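Local coordinates for geranyltranstransferase (Enterococcus faecalis, PDB 3P8L), which probably catalyses the magnesium-dependent condensation of isopentenyl diphosphate with geranyl diphosphate to give farnesyl diphosphate and diphosphate, at residues Q16-P19 with L20-K23; E278-K281 with A282-N286. All blocks are in the same frame, centred on the assembly; numbering follows the deposited sequence.

Contact 1. Residues Q16-P19 with L20-K23; sequences QHLP and LVEK
Glu22 N donates to Leu18 O at 3.0 Å, nearly straight at the hydrogen (169°), and Lys23 N reaches Pro19 O at 2.9 Å; these are two i to i+4 bonds that run past the proline. One residue earlier the pattern shifts toward i to i+3. His17 O accepts Leu20 N at 3.0 Å, an i to i+3 bond whose donor stands well above the carbonyl plane, and holds Val21 N only weakly, at 3.4 Å. Val21 N is shared, since it also makes a weak bond to Leu18 O. This irregularity lies beside Pro19, whose N has no hydrogen to offer the preceding turn and where the helix is kinked.

Around these bonds the side chains pack mostly against backbone. Leu20 turns CG beside its own N (chi1 -51°), which lays CB and CG over His17 O, with CB 3.4 Å from it, and brings CD1 to Gln16 O. Val21 has CG2 beside its own N, where it faces both His17 O and Leu18 O, and there CG2 meets Leu18 CD2 loosely at 4.4 Å. Lys23 CB rests 3.4 Å from Pro19 O. The imidazole of His17 has Gln16 CG against one face, toward the rim.

The polar ends find partners outside 16-23: His17 ND1 bonds to Tyr74 OH, Glu22 forms a salt bridge with Arg52, and Lys23 forms one with Asp27. Val21 is buried against Pro55 and Leu59 of helix 53-64 and Ala77 and Ala78 of helix 71-92. The arrangement is that of a proline-kinked amphipathic helix, here helix 13-31, laid on two helices of the all-alpha fold of the FPP/GGPP synthase family.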
# COMPACT_ATOMS: atom_id res chain seq x y z
N GLN A 16 24.49 -15.43 -0.94
CA GLN A 16 25.25 -14.31 -0.38
C GLN A 16 24.34 -13.12 -0.10
O GLN A 16 24.47 -12.43 0.92
CB GLN A 16 26.38 -13.91 -1.35
CG GLN A 16 27.16 -12.67 -0.91
CD GLN A 16 28.50 -12.50 -1.61
OE1 GLN A 16 28.94 -13.38 -2.35
NE2 GLN A 16 29.17 -11.38 -1.34
N HIS A 17 23.38 -12.90 -0.98
CA HIS A 17 22.63 -11.64 -0.91
C HIS A 17 21.19 -11.73 -0.39
O HIS A 17 20.77 -10.85 0.36
CB HIS A 17 22.69 -10.93 -2.26
CG HIS A 17 24.07 -10.51 -2.64
ND1 HIS A 17 24.68 -9.40 -2.09
CD2 HIS A 17 24.97 -11.05 -3.50
CE1 HIS A 17 25.90 -9.28 -2.59
NE2 HIS A 17 26.10 -10.27 -3.45
N LEU A 18 20.46 -12.78 -0.76
CA LEU A 18 19.08 -12.96 -0.26
C LEU A 18 18.88 -12.91 1.26
O LEU A 18 17.92 -12.29 1.70
CB LEU A 18 18.38 -14.19 -0.87
CG LEU A 18 18.06 -14.07 -2.36
CD1 LEU A 18 17.40 -15.37 -2.81
CD2 LEU A 18 17.18 -12.82 -2.64
N PRO A 19 19.79 -13.52 2.08
CA PRO A 19 19.66 -13.31 3.53
C PRO A 19 19.68 -11.86 4.03
O PRO A 19 19.09 -11.54 5.08
CB PRO A 19 20.85 -14.06 4.10
CG PRO A 19 21.06 -15.17 3.13
CD PRO A 19 20.73 -14.61 1.78
N LEU A 20 20.33 -10.98 3.29
CA LEU A 20 20.35 -9.57 3.68
C LEU A 20 19.01 -8.91 3.34
O LEU A 20 18.58 -7.97 4.02
CB LEU A 20 21.50 -8.83 2.99
CG LEU A 20 22.87 -9.52 3.13
CD1 LEU A 20 23.96 -8.77 2.43
CD2 LEU A 20 23.20 -9.59 4.57
N VAL A 21 18.35 -9.39 2.29
CA VAL A 21 17.02 -8.90 1.95
C VAL A 21 16.04 -9.35 3.05
O VAL A 21 15.27 -8.54 3.56
CB VAL A 21 16.57 -9.37 0.57
CG1 VAL A 21 15.20 -8.79 0.21
CG2 VAL A 21 17.60 -8.96 -0.49
N GLU A 22 16.11 -10.64 3.42
CA GLU A 22 15.27 -11.15 4.51
C GLU A 22 15.52 -10.37 5.81
O GLU A 22 14.57 -9.97 6.49
CB GLU A 22 15.49 -12.66 4.72
CG GLU A 22 14.69 -13.22 5.88
CD GLU A 22 14.41 -14.71 5.76
OE1 GLU A 22 14.73 -15.44 6.73
OE2 GLU A 22 13.85 -15.14 4.73
N LYS A 23 16.78 -10.10 6.12
CA LYS A 23 17.12 -9.29 7.31
C LYS A 23 16.47 -7.89 7.30
O LYS A 23 15.88 -7.48 8.30
CB LYS A 23 18.65 -9.19 7.48
CG LYS A 23 19.07 -8.62 8.83
CD LYS A 23 20.55 -8.24 8.85
CE LYS A 23 21.05 -8.06 10.28
NZ LYS A 23 20.22 -7.10 11.08

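Contact 2. Residues E278-K281 with A282-N286; sequences EKIK and ANVPN
Asn283 folds its carboxamide back over the carbonyl of Lys279, one turn earlier, with ND2 2.8 Å from Lys279 O in a bond that is weak because it is bent (126° at the hydrogen). The side chain gets there because CG lies beside the backbone N, at chi1 -79°. The same oxygen also accepts Asn283 N at 3.2 Å, so one residue grips Lys279 O through both its backbone and its amide. One residue earlier, Ala282 N bonds to Glu278 O at 3.0 Å, and the methyl of Ala282 lies 3.6 Å from Lys279 O.

The series ends with Val284 N, which makes a short but weak bond to Ile280 O at 2.8 Å. Val284 is the first residue to leave helical backbone angles, and its extended conformation carries the chain off into Pro285. Its CB and CG2 still lie over Ile280 O, while the two CG2 methyls of Ile280 and Val284 meet at 4.5 Å, a loose apolar contact across the last turn. Lys281 bends at chi2 (58°), and its ammonium end bonds to Phe287 O beyond the turn, so the bond spans from the last turn of the helix to the chain that leaves it.

Ile280 is buried, set against Leu210 and Leu211 of helix 205-230 and against Phe65 and Phe287 in loops. Val284 touches Val207 of helix 205-230 and Gln203 in the loop before it, and Asn283 reaches Glu206. The C-terminal end of helix 259-283 is thus laid against the start of helix 205-230, just before the chain turns toward helix 289-298.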
# COMPACT_ATOMS: atom_id res chain seq x y z
N GLU A 278 21.81 -9.12 -25.46
CA GLU A 278 22.74 -8.78 -26.54
C GLU A 278 22.71 -7.27 -26.83
O GLU A 278 23.77 -6.62 -26.82
CB GLU A 278 22.43 -9.59 -27.80
CG GLU A 278 23.37 -9.33 -28.98
CD GLU A 278 24.84 -9.37 -28.58
OE1 GLU A 278 25.50 -8.31 -28.64
OE2 GLU A 278 25.32 -10.46 -28.20
N LYS A 279 21.51 -6.72 -27.04
CA LYS A 279 21.35 -5.27 -27.27
C LYS A 279 21.86 -4.41 -26.12
O LYS A 279 22.42 -3.34 -26.36
CB LYS A 279 19.89 -4.90 -27.60
CG LYS A 279 19.38 -5.41 -28.93
CD LYS A 279 18.05 -4.76 -29.30
CE LYS A 279 17.05 -5.79 -29.81
NZ LYS A 279 17.46 -6.43 -31.10
N ILE A 280 21.68 -4.88 -24.88
CA ILE A 280 22.21 -4.17 -23.70
C ILE A 280 23.74 -4.22 -23.65
O ILE A 280 24.39 -3.21 -23.33
CB ILE A 280 21.61 -4.71 -22.34
CG1 ILE A 280 20.09 -4.49 -22.29
CG2 ILE A 280 22.26 -4.04 -21.15
CD1 ILE A 280 19.37 -5.27 -21.17
N LYS A 281 24.30 -5.39 -23.96
CA LYS A 281 25.75 -5.59 -24.00
C LYS A 281 26.42 -4.63 -25.01
O LYS A 281 27.50 -4.10 -24.73
CB LYS A 281 26.08 -7.07 -24.30
CG LYS A 281 27.56 -7.46 -24.31
CD LYS A 281 28.30 -7.14 -23.01
CE LYS A 281 29.66 -7.84 -22.97
NZ LYS A 281 30.39 -7.57 -21.69
N ALA A 282 25.76 -4.41 -26.15
CA ALA A 282 26.21 -3.44 -27.15
C ALA A 282 26.17 -2.00 -26.64
O ALA A 282 27.07 -1.21 -26.93
CB ALA A 282 25.40 -3.58 -28.43
N ASN A 283 25.13 -1.67 -25.87
CA ASN A 283 24.93 -0.32 -25.35
C ASN A 283 25.75 0.01 -24.10
O ASN A 283 25.98 1.18 -23.79
CB ASN A 283 23.45 -0.08 -25.05
CG ASN A 283 22.62 0.24 -26.29
OD1 ASN A 283 21.99 1.30 -26.36
ND2 ASN A 283 22.61 -0.67 -27.26
N VAL A 284 26.16 -1.02 -23.36
CA VAL A 284 26.86 -0.83 -22.08
C VAL A 284 28.20 -1.59 -22.02
O VAL A 284 28.21 -2.82 -22.15
CB VAL A 284 25.96 -1.18 -20.84
CG1 VAL A 284 26.72 -1.00 -19.52
CG2 VAL A 284 24.70 -0.31 -20.82
N PRO A 285 29.32 -0.86 -21.85
CA PRO A 285 30.65 -1.46 -21.73
C PRO A 285 30.78 -2.36 -20.49
O PRO A 285 31.00 -3.56 -20.63
CB PRO A 285 31.59 -0.24 -21.64
CG PRO A 285 30.71 0.92 -21.30
CD PRO A 285 29.38 0.61 -21.90
N ASN A 286 30.63 -1.77 -19.31
CA ASN A 286 30.68 -2.51 -18.05
C ASN A 286 29.38 -3.27 -17.80
O ASN A 286 28.46 -2.78 -17.15
CB ASN A 286 30.98 -1.55 -16.89
CG ASN A 286 32.38 -0.96 -16.97
OD1 ASN A 286 32.54 0.25 -17.18
ND2 ASN A 286 33.40 -1.80 -16.83

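Contacts 1 and 2 lie on different helices, with centres about 28 Å apart and nearest atoms about 16 Å apart, and do not touch. Contact 1, within helix 13-31, is partly buried, its centre about 15 Å from that of the chain; that of contact 2 is about 24 Å out, at the surface, with one buried residue. Both rest chiefly on main-chain bonds, but a proline kinks the helix that continues through contact 1, whereas contact 2 lies where its helix ends, with an asparagine amide weakly bonded to a carbonyl of the last turn. Charged ends find outside partners: carboxylates and a guanidinium for contact 1, a backbone carbonyl for Lys281.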